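Local coordinates for protein HcgB (Methanococcus maripaludis, PDB 5D5P) that probably acts as a guanylyltransferase in the biosynthesis of the iron-guanylylpyridinol (FeGP) cofactor of [Fe]-hydrogenase, at residues A[54-62]-A[150-158]; A[76-86]-A[98-106]. One frame throughout, in Å; residues are numbered along the deposited sequence.

Contact 1 (A[54-62]-A[150-158]); sequences SDIISRITD and LERIGIVVK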
ATOM      1  N   SER A  54     -12.658  -1.516  15.987  1.00 24.50           N
ATOM      2  CA  SER A  54     -12.540  -1.870  17.392  1.00 28.83           C
ATOM      3  C   SER A  54     -13.137  -3.251  17.662  1.00 32.58           C
ATOM      4  O   SER A  54     -12.560  -4.051  18.406  1.00 32.94           O
ATOM      5  CB  SER A  54     -13.218  -0.797  18.260  1.00 32.71           C
ATOM      6  OG  SER A  54     -13.140  -1.137  19.631  1.00 39.54           O
ATOM      7  N   ASP A  55     -14.277  -3.549  17.049  1.00 36.33           N
ATOM      8  CA  ASP A  55     -14.905  -4.838  17.284  1.00 38.69           C
ATOM      9  C   ASP A  55     -14.020  -5.988  16.819  1.00 36.80           C
ATOM     10  O   ASP A  55     -13.983  -7.029  17.456  1.00 39.46           O
ATOM     11  CB  ASP A  55     -16.264  -4.914  16.586  1.00 43.60           C
ATOM     12  CG  ASP A  55     -17.337  -4.110  17.308  1.00 51.58           C
ATOM     13  OD1 ASP A  55     -17.087  -3.679  18.454  1.00 55.18           O
ATOM     14  OD2 ASP A  55     -18.418  -3.889  16.725  1.00 55.43           O
ATOM     15  N   ILE A  56     -13.274  -5.787  15.738  1.00 32.24           N
ATOM     16  CA  ILE A  56     -12.408  -6.852  15.236  1.00 30.33           C
ATOM     17  C   ILE A  56     -11.158  -6.978  16.089  1.00 33.94           C
ATOM     18  O   ILE A  56     -10.777  -8.068  16.490  1.00 39.41           O
ATOM     19  CB  ILE A  56     -11.997  -6.605  13.765  1.00 29.48           C
ATOM     20  CG1 ILE A  56     -13.192  -6.850  12.848  1.00 35.00           C
ATOM     21  CG2 ILE A  56     -10.825  -7.513  13.377  1.00 28.70           C
ATOM     22  CD1 ILE A  56     -13.000  -6.281  11.461  1.00 35.51           C
ATOM     23  N   ILE A  57     -10.515  -5.850  16.343  1.00 27.17           N
ATOM     24  CA  ILE A  57      -9.243  -5.848  17.069  1.00 30.31           C
ATOM     25  C   ILE A  57      -9.435  -6.320  18.510  1.00 34.83           C
ATOM     26  O   ILE A  57      -8.519  -6.893  19.113  1.00 37.82           O
ATOM     27  CB  ILE A  57      -8.604  -4.465  17.037  1.00 32.12           C
ATOM     28  CG1 ILE A  57      -8.264  -4.111  15.592  1.00 31.78           C
ATOM     29  CG2 ILE A  57      -7.356  -4.415  17.893  1.00 33.88           C
ATOM     30  CD1 ILE A  57      -7.307  -5.093  14.930  1.00 33.60           C
ATOM     31  N   SER A  58     -10.625  -6.068  19.059  1.00 33.21           N
ATOM     32  CA  SER A  58     -10.917  -6.463  20.441  1.00 39.30           C
ATOM     33  C   SER A  58     -10.908  -7.966  20.608  1.00 42.66           C
ATOM     34  O   SER A  58     -10.711  -8.461  21.713  1.00 45.20           O
ATOM     35  CB  SER A  58     -12.285  -5.940  20.892  1.00 44.05           C
ATOM     36  OG  SER A  58     -12.231  -4.541  21.081  1.00 47.20           O
ATOM     37  N   ARG A  59     -11.093  -8.691  19.509  1.00 43.31           N
ATOM     38  CA  ARG A  59     -11.143 -10.151  19.581  1.00 46.18           C
ATOM     39  C   ARG A  59      -9.755 -10.779  19.572  1.00 40.97           C
ATOM     40  O   ARG A  59      -9.611 -11.959  19.861  1.00 42.77           O
ATOM     41  CB  ARG A  59     -11.975 -10.733  18.435  1.00 48.18           C
ATOM     42  CG  ARG A  59     -13.458 -10.445  18.556  1.00 54.42           C
ATOM     43  CD  ARG A  59     -14.227 -11.036  17.394  1.00 57.33           C
ATOM     44  NE  ARG A  59     -14.126 -12.493  17.376  1.00 62.43           N
ATOM     45  CZ  ARG A  59     -14.519 -13.254  16.360  1.00 64.66           C
ATOM     46  NH1 ARG A  59     -15.031 -12.686  15.277  1.00 65.17           N
ATOM     47  NH2 ARG A  59     -14.395 -14.574  16.423  1.00 67.07           N
ATOM     48  N   ILE A  60      -8.733  -9.999  19.253  1.00 37.84           N
ATOM     49  CA  ILE A  60      -7.392 -10.560  19.170  1.00 39.61           C
ATOM     50  C   ILE A  60      -6.406  -9.871  20.106  1.00 41.45           C
ATOM     51  O   ILE A  60      -5.232 -10.212  20.116  1.00 42.49           O
ATOM     52  CB  ILE A  60      -6.849 -10.541  17.734  1.00 39.78           C
ATOM     53  CG1 ILE A  60      -6.643  -9.116  17.253  1.00 37.98           C
ATOM     54  CG2 ILE A  60      -7.803 -11.300  16.812  1.00 46.30           C
ATOM     55  CD1 ILE A  60      -5.986  -9.032  15.878  1.00 38.32           C
ATOM     56  N   THR A  61      -6.883  -8.901  20.880  1.00 40.30           N
ATOM     57  CA  THR A  61      -6.048  -8.207  21.859  1.00 42.34           C
ATOM     58  C   THR A  61      -6.753  -7.989  23.189  1.00 44.77           C
ATOM     59  O   THR A  61      -7.975  -8.087  23.287  1.00 45.80           O
ATOM     60  CB  THR A  61      -5.632  -6.808  21.395  1.00 42.03           C
ATOM     61  OG1 THR A  61      -6.806  -5.987  21.344  1.00 39.10           O
ATOM     62  CG2 THR A  61      -4.974  -6.818  20.018  1.00 39.86           C
ATOM     63  N   ASP A  62      -5.949  -7.768  24.222  1.00 46.30           N
ATOM     64  CA  ASP A  62      -6.413  -7.235  25.508  1.00 50.41           C
ATOM     65  C   ASP A  62      -5.986  -5.784  25.621  1.00 51.23           C
ATOM     66  O   ASP A  62      -5.148  -5.451  26.466  1.00 53.15           O
ATOM     67  CB  ASP A  62      -5.856  -8.029  26.686  1.00 54.33           C
ATOM     68  CG  ASP A  62      -6.350  -9.451  26.709  1.00 66.64           C
ATOM     69  OD1 ASP A  62      -7.586  -9.638  26.648  1.00 70.62           O
ATOM     70  OD2 ASP A  62      -5.514 -10.381  26.791  1.00 72.69           O
ATOM     71  N   LEU A 150      -5.271  -8.642   8.266  1.00 22.19           N
ATOM     72  CA  LEU A 150      -4.901  -9.589   9.315  1.00 21.54           C
ATOM     73  C   LEU A 150      -4.639 -10.974   8.732  1.00 24.28           C
ATOM     74  O   LEU A 150      -3.664 -11.609   9.109  1.00 25.65           O
ATOM     75  CB  LEU A 150      -5.971  -9.661  10.403  1.00 23.34           C
ATOM     76  CG  LEU A 150      -6.099  -8.386  11.238  1.00 25.39           C
ATOM     77  CD1 LEU A 150      -7.392  -8.426  12.029  1.00 26.16           C
ATOM     78  CD2 LEU A 150      -4.903  -8.187  12.174  1.00 23.40           C
ATOM     79  N   GLU A 151      -5.484 -11.439   7.807  1.00 23.95           N
ATOM     80  CA  GLU A 151      -5.330 -12.780   7.238  1.00 28.26           C
ATOM     81  C   GLU A 151      -3.998 -12.983   6.530  1.00 28.80           C
ATOM     82  O   GLU A 151      -3.431 -14.088   6.567  1.00 29.21           O
ATOM     83  CB  GLU A 151      -6.439 -13.046   6.227  1.00 35.16           C
ATOM     84  CG  GLU A 151      -7.765 -13.295   6.831  1.00 46.82           C
ATOM     85  CD  GLU A 151      -8.801 -13.645   5.795  1.00 53.68           C
ATOM     86  OE1 GLU A 151      -8.530 -13.438   4.587  1.00 59.02           O
ATOM     87  OE2 GLU A 151      -9.875 -14.127   6.199  1.00 52.91           O
ATOM     88  N   ARG A 152      -3.496 -11.919   5.913  1.00 29.02           N
ATOM     89  CA  ARG A 152      -2.285 -12.067   5.122  1.00 32.49           C
ATOM     90  C   ARG A 152      -1.028 -12.138   5.984  1.00 29.79           C
ATOM     91  O   ARG A 152       0.024 -12.496   5.465  1.00 30.00           O
ATOM     92  CB  ARG A 152      -2.173 -10.961   4.076  1.00 32.63           C
ATOM     93  CG  ARG A 152      -2.077  -9.613   4.623  1.00 29.16           C
ATOM     94  CD  ARG A 152      -2.266  -8.599   3.484  1.00 29.09           C
ATOM     95  NE  ARG A 152      -1.125  -8.519   2.569  1.00 29.21           N
ATOM     96  CZ  ARG A 152       0.055  -7.976   2.868  1.00 26.02           C
ATOM     97  NH1 ARG A 152       1.003  -7.928   1.938  1.00 24.34           N
ATOM     98  NH2 ARG A 152       0.318  -7.521   4.101  1.00 20.85           N
ATOM     99  N   ILE A 153      -1.128 -11.869   7.298  1.00 27.35           N
ATOM    100  CA  ILE A 153      -0.009 -12.203   8.186  1.00 25.36           C
ATOM    101  C   ILE A 153      -0.382 -13.313   9.180  1.00 28.55           C
ATOM    102  O   ILE A 153       0.310 -13.520  10.181  1.00 29.37           O
ATOM    103  CB  ILE A 153       0.563 -10.968   8.946  1.00 24.87           C
ATOM    104  CG1 ILE A 153      -0.523 -10.108   9.603  1.00 23.19           C
ATOM    105  CG2 ILE A 153       1.350 -10.118   7.965  1.00 26.25           C
ATOM    106  CD1 ILE A 153      -1.104 -10.717  10.896  1.00 24.29           C
ATOM    107  N   GLY A 154      -1.446 -14.048   8.860  1.00 27.82           N
ATOM    108  CA  GLY A 154      -1.761 -15.304   9.534  1.00 30.76           C
ATOM    109  C   GLY A 154      -2.716 -15.208  10.706  1.00 30.58           C
ATOM    110  O   GLY A 154      -2.897 -16.182  11.455  1.00 31.70           O
ATOM    111  N   ILE A 155      -3.353 -14.054  10.859  1.00 30.55           N
ATOM    112  CA  ILE A 155      -4.359 -13.890  11.899  1.00 33.54           C
ATOM    113  C   ILE A 155      -5.748 -13.979  11.284  1.00 32.80           C
ATOM    114  O   ILE A 155      -6.135 -13.110  10.499  1.00 33.52           O
ATOM    115  CB  ILE A 155      -4.216 -12.548  12.635  1.00 31.46           C
ATOM    116  CG1 ILE A 155      -2.914 -12.528  13.434  1.00 34.62           C
ATOM    117  CG2 ILE A 155      -5.401 -12.359  13.583  1.00 31.54           C
ATOM    118  CD1 ILE A 155      -2.690 -11.249  14.236  1.00 35.48           C
ATOM    119  N   VAL A 156      -6.476 -15.039  11.633  1.00 36.20           N
ATOM    120  CA  VAL A 156      -7.813 -15.260  11.109  1.00 38.23           C
ATOM    121  C   VAL A 156      -8.897 -14.898  12.123  1.00 39.26           C
ATOM    122  O   VAL A 156      -8.971 -15.466  13.216  1.00 43.00           O
ATOM    123  CB  VAL A 156      -8.003 -16.719  10.657  1.00 43.51           C
ATOM    124  CG1 VAL A 156      -9.383 -16.899  10.069  1.00 46.77           C
ATOM    125  CG2 VAL A 156      -6.959 -17.086   9.621  1.00 45.09           C
ATOM    126  N   VAL A 157      -9.748 -13.951  11.737  1.00 42.04           N
ATOM    127  CA  VAL A 157     -10.892 -13.560  12.542  1.00 46.56           C
ATOM    128  C   VAL A 157     -12.179 -13.989  11.829  1.00 52.42           C
ATOM    129  O   VAL A 157     -12.490 -13.489  10.743  1.00 56.47           O
ATOM    130  CB  VAL A 157     -10.920 -12.039  12.794  1.00 45.92           C
ATOM    131  CG1 VAL A 157     -11.648 -11.728  14.091  1.00 49.97           C
ATOM    132  CG2 VAL A 157      -9.515 -11.505  12.866  1.00 42.99           C
ATOM    133  N   LYS A 158     -12.919 -14.912  12.432  1.00 52.22           N
ATOM    134  CA  LYS A 158     -14.148 -15.417  11.814  1.00 55.24           C
ATOM    135  C   LYS A 158     -15.397 -14.923  12.546  1.00 57.75           C
ATOM    136  O   LYS A 158     -15.424 -14.865  13.775  1.00 59.78           O
ATOM    137  CB  LYS A 158     -14.138 -16.949  11.766  1.00 58.15           C
ATOM    138  CG  LYS A 158     -13.172 -17.540  10.741  1.00 59.32           C
ATOM    139  CD  LYS A 158     -13.589 -17.189   9.315  1.00 60.85           C
ATOM    140  CE  LYS A 158     -12.681 -17.843   8.287  1.00 62.16           C
ATOM    141  NZ  LYS A 158     -13.278 -17.774   6.928  1.00 63.81           N
TER
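The end of helix 47-57 and the chain just beyond it face the C-terminal tail that leaves helix 138-151, and the two backbones come nearest at Ile-56 and Val-157, whose CA atoms are 7.4 Å apart. CG2 of Val-157 meets CG2 of Ile-56 at 4.2 Å and CG2 of Ile-60 at 4.3 Å. CG2 of Ile-56, held anti to the backbone N (the CG1 chi1 being -72°), lies 3.8 Å from CD1 of Leu-150, the two side chains running past each other in opposite directions. Ile-60 instead meets Leu-150 tip to tip, CD1 to CD2 at 4.0 Å, and its side chain crosses that of Ile-155, CD1 touching CG2 at 4.1 Å. Helix 138-151 ends in a Schellman motif, Ile-155 N bonding to Leu-150 O and Gly-154 N to Glu-151 O with Gly-154 at positive phi, after which the chain runs back past helix 47-57. Here Ile-155 and Val-157 point at the other segment while Val-156 between them points away. At the exposed edge of the contact, Arg-59 grips the carbonyl O of Lys-158 end-on, NH1 at 2.7 Å and NH2 at 2.9 Å. That oxygen lies in the guanidinium plane, although NH1 stands above the carbonyl plane and NH2 within it. A bend at chi3 (63°) turns the group so that CG1 of Val-157 sits over one face. Ile-34 of helix 24-35 also packs on Ile-60.

Contact 2 (A[76-86]-A[98-106]); sequences DLTRMPALNKG and IITRGRLGI
Ala-82 makes two polar links to the strand. Its N donates to Arg-103 O at 3.0 Å, while its O accepts the hydroxyl of Thr-100, OG1 to O 2.8 Å, besides the helical bond from Gly-86 N. Thr-100 reaches it with OG1 anti to the backbone N (chi1 179°). The CB of Ala-82 rests 3.5 Å from Gly-102 N, and Lys-85 NZ stretches past the same glycine to a weak bond with Arg-101 O (3.4 Å). Arg-103 crosses Pro-81, whose CG lies over one face of the guanidinium, 3.7 Å from NH2. Arg-103 NH2 donates to Asp-76 O at 2.9 Å, tilted out of the guanidinium plane, whereas the Asp-76 carboxylate is related to the group by charge alone. Arg-103 NE bonds to Gly-105 O (3.0 Å, in that plane) and helps fix the group's rotation, together with NH2 and two waters: water 1 bridges Asp-76 O to Arg-103 NH1, and water 3 joins Thr-78 O, Arg-103 NH2 and Gly-105 O. Water 2 ties Asp-76 OD1 to Arg-103 N. The strand itself is paired with strand 111-117 through Thr-100 and Gly-102. The axes of helix 81-86 and strand 98-103 run at 145°, roughly antiparallel, the helix packing on the sheet as the connection of a beta-alpha-beta crossover from strand 64-67 to the parallel strand 97-103.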
ATOM      1  N   ASP A  76      -4.352  14.554   3.651  1.00 19.38           N
ATOM      2  CA  ASP A  76      -4.832  14.432   2.282  1.00 19.44           C
ATOM      3  C   ASP A  76      -4.080  15.371   1.345  1.00 23.65           C
ATOM      4  O   ASP A  76      -4.333  15.378   0.148  1.00 25.75           O
ATOM      5  CB  ASP A  76      -6.337  14.707   2.243  1.00 21.11           C
ATOM      6  CG  ASP A  76      -7.152  13.491   2.730  1.00 26.13           C
ATOM      7  OD1 ASP A  76      -6.572  12.401   2.880  1.00 26.44           O
ATOM      8  OD2 ASP A  76      -8.346  13.635   3.034  1.00 31.80           O
ATOM      9  N   LEU A  77      -3.176  16.185   1.888  1.00 21.11           N
ATOM     10  CA  LEU A  77      -2.339  17.003   1.017  1.00 22.01           C
ATOM     11  C   LEU A  77      -0.925  16.421   0.985  1.00 21.05           C
ATOM     12  O   LEU A  77       0.042  17.143   0.742  1.00 23.91           O
ATOM     13  CB  LEU A  77      -2.301  18.464   1.475  1.00 23.96           C
ATOM     14  CG  LEU A  77      -3.583  19.250   1.132  1.00 28.01           C
ATOM     15  CD1 LEU A  77      -4.607  19.013   2.229  1.00 33.95           C
ATOM     16  CD2 LEU A  77      -3.305  20.727   0.940  1.00 30.93           C
ATOM     17  N   THR A  78      -0.807  15.117   1.207  1.00 20.35           N
ATOM     18  CA  THR A  78       0.488  14.432   1.119  1.00 19.05           C
ATOM     19  C   THR A  78       0.423  13.307   0.089  1.00 20.89           C
ATOM     20  O   THR A  78      -0.667  12.917  -0.381  1.00 21.18           O
ATOM     21  CB  THR A  78       0.968  13.807   2.456  1.00 20.11           C
ATOM     22  OG1 THR A  78       0.168  12.666   2.763  1.00 20.41           O
ATOM     23  CG2 THR A  78       0.918  14.803   3.611  1.00 21.49           C
ATOM     24  N   ARG A  79       1.587  12.782  -0.259  1.00 19.12           N
ATOM     25  CA  ARG A  79       1.667  11.757  -1.284  1.00 18.92           C
ATOM     26  C   ARG A  79       1.014  10.456  -0.849  1.00 21.73           C
ATOM     27  O   ARG A  79       0.428   9.732  -1.684  1.00 18.53           O
ATOM     28  CB  ARG A  79       3.132  11.514  -1.669  1.00 19.32           C
ATOM     29  CG  ARG A  79       3.659  12.656  -2.489  1.00 19.65           C
ATOM     30  CD  ARG A  79       4.858  12.240  -3.322  1.00 20.65           C
ATOM     31  NE  ARG A  79       5.132  13.162  -4.419  1.00 25.70           N
ATOM     32  CZ  ARG A  79       6.084  12.949  -5.316  1.00 24.55           C
ATOM     33  NH1 ARG A  79       6.802  11.827  -5.239  1.00 25.97           N
ATOM     34  NH2 ARG A  79       6.294  13.816  -6.298  1.00 26.06           N
ATOM     35  N   MET A  80       1.069  10.168   0.449  1.00 16.47           N
ATOM     36  CA  MET A  80       0.510   8.919   0.960  1.00 19.75           C
ATOM     37  C   MET A  80      -0.371   9.183   2.179  1.00 17.96           C
ATOM     38  O   MET A  80       0.089   9.066   3.332  1.00 18.64           O
ATOM     39  CB  MET A  80       1.648   7.936   1.269  1.00 22.25           C
ATOM     40  CG  MET A  80       2.265   7.423  -0.014  1.00 25.05           C
ATOM     41  SD  MET A  80       3.462   6.158   0.359  1.00 31.62           S
ATOM     42  CE  MET A  80       4.635   7.307   1.006  1.00 18.30           C
ATOM     43  N   PRO A  81      -1.632   9.581   1.929  1.00 20.18           N
ATOM     44  CA  PRO A  81      -2.441  10.051   3.051  1.00 17.01           C
ATOM     45  C   PRO A  81      -2.637   8.986   4.138  1.00 18.88           C
ATOM     46  O   PRO A  81      -2.433   9.337   5.309  1.00 18.86           O
ATOM     47  CB  PRO A  81      -3.756  10.453   2.383  1.00 17.89           C
ATOM     48  CG  PRO A  81      -3.270  10.961   0.995  1.00 16.89           C
ATOM     49  CD  PRO A  81      -2.272   9.893   0.633  1.00 16.86           C
ATOM     50  N   ALA A  82      -2.992   7.743   3.781  1.00 16.80           N
ATOM     51  CA  ALA A  82      -3.170   6.722   4.824  1.00 19.94           C
ATOM     52  C   ALA A  82      -1.939   6.646   5.728  1.00 21.06           C
ATOM     53  O   ALA A  82      -2.059   6.631   6.953  1.00 18.92           O
ATOM     54  CB  ALA A  82      -3.434   5.335   4.187  1.00 22.67           C
ATOM     55  N   LEU A  83      -0.760   6.629   5.121  1.00 17.67           N
ATOM     56  CA  LEU A  83       0.467   6.504   5.887  1.00 18.34           C
ATOM     57  C   LEU A  83       0.637   7.704   6.821  1.00 17.78           C
ATOM     58  O   LEU A  83       0.942   7.557   8.008  1.00 18.91           O
ATOM     59  CB  LEU A  83       1.676   6.380   4.962  1.00 19.28           C
ATOM     60  CG  LEU A  83       3.023   6.420   5.694  1.00 22.38           C
ATOM     61  CD1 LEU A  83       3.279   5.140   6.496  1.00 21.19           C
ATOM     62  CD2 LEU A  83       4.166   6.676   4.715  1.00 26.12           C
ATOM     63  N   ASN A  84       0.433   8.891   6.287  1.00 19.31           N
ATOM     64  CA  ASN A  84       0.691  10.070   7.098  1.00 18.25           C
ATOM     65  C   ASN A  84      -0.352  10.276   8.190  1.00 19.97           C
ATOM     66  O   ASN A  84      -0.039  10.899   9.213  1.00 20.36           O
ATOM     67  CB  ASN A  84       0.867  11.293   6.181  1.00 17.73           C
ATOM     68  CG  ASN A  84       2.240  11.248   5.477  1.00 25.69           C
ATOM     69  OD1 ASN A  84       3.278  11.169   6.137  1.00 26.43           O
ATOM     70  ND2 ASN A  84       2.242  11.207   4.162  1.00 24.87           N
ATOM     71  N   LYS A  85      -1.572   9.755   8.005  1.00 19.64           N
ATOM     72  CA  LYS A  85      -2.556   9.764   9.107  1.00 22.32           C
ATOM     73  C   LYS A  85      -2.029   8.886  10.239  1.00 21.96           C
ATOM     74  O   LYS A  85      -2.140   9.224  11.414  1.00 21.22           O
ATOM     75  CB  LYS A  85      -3.907   9.238   8.647  1.00 23.95           C
ATOM     76  CG  LYS A  85      -4.631  10.142   7.687  1.00 24.49           C
ATOM     77  CD  LYS A  85      -6.064   9.645   7.533  1.00 30.58           C
ATOM     78  CE  LYS A  85      -6.668  10.165   6.238  1.00 40.25           C
ATOM     79  NZ  LYS A  85      -8.080   9.709   6.043  1.00 47.98           N
ATOM     80  N   GLY A  86      -1.466   7.746   9.853  1.00 21.09           N
ATOM     81  CA  GLY A  86      -0.889   6.834  10.827  1.00 23.11           C
ATOM     82  C   GLY A  86       0.243   7.479  11.596  1.00 20.57           C
ATOM     83  O   GLY A  86       0.358   7.300  12.815  1.00 20.78           O
ATOM     84  N   ILE A  98      -1.124   1.082  15.698  1.00 17.89           N
ATOM     85  CA  ILE A  98      -1.917   2.107  15.029  1.00 19.42           C
ATOM     86  C   ILE A  98      -2.615   1.476  13.826  1.00 20.02           C
ATOM     87  O   ILE A  98      -1.984   0.813  13.011  1.00 22.21           O
ATOM     88  CB  ILE A  98      -1.051   3.290  14.539  1.00 21.85           C
ATOM     89  CG1 ILE A  98      -0.530   4.105  15.721  1.00 24.35           C
ATOM     90  CG2 ILE A  98      -1.871   4.231  13.618  1.00 21.64           C
ATOM     91  CD1 ILE A  98       0.648   3.455  16.458  1.00 25.37           C
ATOM     92  N   ILE A  99      -3.923   1.675  13.734  1.00 19.57           N
ATOM     93  CA  ILE A  99      -4.638   1.243  12.541  1.00 19.35           C
ATOM     94  C   ILE A  99      -5.102   2.470  11.813  1.00 20.30           C
ATOM     95  O   ILE A  99      -5.742   3.339  12.408  1.00 20.55           O
ATOM     96  CB  ILE A  99      -5.835   0.336  12.872  1.00 24.90           C
ATOM     97  CG1 ILE A  99      -5.314  -0.882  13.627  1.00 29.98           C
ATOM     98  CG2 ILE A  99      -6.551  -0.051  11.544  1.00 19.88           C
ATOM     99  CD1 ILE A  99      -6.369  -1.669  14.227  1.00 38.90           C
ATOM    100  N   THR A 100      -4.695   2.591  10.558  1.00 17.20           N
ATOM    101  CA  THR A 100      -5.010   3.792   9.792  1.00 22.10           C
ATOM    102  C   THR A 100      -5.622   3.437   8.466  1.00 21.92           C
ATOM    103  O   THR A 100      -5.348   2.383   7.907  1.00 19.52           O
ATOM    104  CB  THR A 100      -3.730   4.645   9.555  1.00 23.82           C
ATOM    105  OG1 THR A 100      -4.067   5.793   8.781  1.00 23.38           O
ATOM    106  CG2 THR A 100      -2.659   3.832   8.801  1.00 24.25           C
ATOM    107  N   ARG A 101      -6.474   4.320   7.953  1.00 20.83           N
ATOM    108  CA  ARG A 101      -7.033   4.084   6.648  1.00 24.80           C
ATOM    109  C   ARG A 101      -7.169   5.429   5.974  1.00 26.85           C
ATOM    110  O   ARG A 101      -7.452   6.410   6.642  1.00 31.00           O
ATOM    111  CB  ARG A 101      -8.385   3.399   6.773  1.00 30.56           C
ATOM    112  CG  ARG A 101      -9.065   3.178   5.487  1.00 38.51           C
ATOM    113  CD  ARG A 101     -10.529   2.893   5.654  1.00 37.06           C
ATOM    114  NE  ARG A 101     -11.009   2.430   4.371  1.00 38.40           N
ATOM    115  CZ  ARG A 101     -11.848   3.084   3.587  1.00 38.89           C
ATOM    116  NH1 ARG A 101     -12.315   4.281   3.935  1.00 40.47           N
ATOM    117  NH2 ARG A 101     -12.200   2.522   2.446  1.00 37.95           N
ATOM    118  N   GLY A 102      -6.905   5.488   4.678  1.00 23.71           N
ATOM    119  CA  GLY A 102      -7.040   6.734   3.953  1.00 23.73           C
ATOM    120  C   GLY A 102      -6.666   6.474   2.516  1.00 21.67           C
ATOM    121  O   GLY A 102      -6.515   5.326   2.095  1.00 22.78           O
ATOM    122  N   ARG A 103      -6.449   7.538   1.760  1.00 19.04           N
ATOM    123  CA  ARG A 103      -6.104   7.368   0.358  1.00 20.99           C
ATOM    124  C   ARG A 103      -4.750   6.668   0.222  1.00 20.17           C
ATOM    125  O   ARG A 103      -3.864   6.863   1.044  1.00 21.32           O
ATOM    126  CB  ARG A 103      -6.097   8.742  -0.317  1.00 27.43           C
ATOM    127  CG  ARG A 103      -6.424   8.719  -1.740  1.00 33.34           C
ATOM    128  CD  ARG A 103      -6.890  10.102  -2.126  1.00 27.75           C
ATOM    129  NE  ARG A 103      -5.783  11.053  -2.048  1.00 20.96           N
ATOM    130  CZ  ARG A 103      -5.879  12.322  -1.638  1.00 23.33           C
ATOM    131  NH1 ARG A 103      -7.043  12.839  -1.243  1.00 22.62           N
ATOM    132  NH2 ARG A 103      -4.787  13.101  -1.659  1.00 22.57           N
ATOM    133  N   LEU A 104      -4.624   5.810  -0.783  1.00 18.18           N
ATOM    134  CA  LEU A 104      -3.368   5.145  -1.082  1.00 15.65           C
ATOM    135  C   LEU A 104      -2.337   6.147  -1.612  1.00 17.80           C
ATOM    136  O   LEU A 104      -1.194   6.205  -1.141  1.00 19.67           O
ATOM    137  CB  LEU A 104      -3.604   4.047  -2.120  1.00 20.42           C
ATOM    138  CG  LEU A 104      -2.338   3.502  -2.773  1.00 20.21           C
ATOM    139  CD1 LEU A 104      -1.424   2.775  -1.743  1.00 20.44           C
ATOM    140  CD2 LEU A 104      -2.764   2.562  -3.894  1.00 21.37           C
ATOM    141  N   GLY A 105      -2.746   6.919  -2.620  1.00 18.46           N
ATOM    142  CA  GLY A 105      -1.816   7.837  -3.277  1.00 19.72           C
ATOM    143  C   GLY A 105      -2.605   9.073  -3.674  1.00 18.44           C
ATOM    144  O   GLY A 105      -3.224   9.689  -2.822  1.00 19.24           O
ATOM    145  N   ILE A 106      -2.606   9.407  -4.962  1.00 17.45           N
ATOM    146  CA  ILE A 106      -3.302  10.590  -5.465  1.00 16.56           C
ATOM    147  C   ILE A 106      -4.832  10.419  -5.439  1.00 19.77           C
ATOM    148  O   ILE A 106      -5.333   9.319  -5.228  1.00 19.75           O
ATOM    149  CB  ILE A 106      -2.852  10.928  -6.898  1.00 21.24           C
ATOM    150  CG1 ILE A 106      -3.416   9.902  -7.896  1.00 19.22           C
ATOM    151  CG2 ILE A 106      -1.310  11.024  -6.977  1.00 17.69           C
ATOM    152  CD1 ILE A 106      -3.351  10.425  -9.364  1.00 22.74           C
TER
HETATM  153  O   HOH W   1      -6.934  15.798  -1.116  1.00 22.62           O
HETATM  154  O   HOH W   2      -7.424   9.849   2.893  1.00 24.23           O
HETATM  155  O   HOH W   3      -2.208  12.228  -2.271  1.00 25.65           O
HETATM  156  O   HOH W   4      -1.058   6.140   1.864  1.00 21.12           O

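Contact 1 and contact 2 lie on opposite sides of the chain's centre, their own centres about 22 Å apart, yet they meet: Ile-57 CG1 packs 3.4 Å from Ile-99 CD1. Ile-99 points away from helix 81-92, so strand 97-103 carries contact 2 on one face and leans on helix 47-57 with the other. Helix 138-151, which leads into the tail of contact 1, also reaches this strand, as Glu-145 forms a salt bridge with Arg-101. Both contacts touch the second subunit: Arg-152 bonds to Ser-109 and Ser-128 of the second subunit, and Arg-79 to Lys-119 of the second subunit. Along the sequence, 76-86 and 98-106 both fall between 54-62 and 150-158.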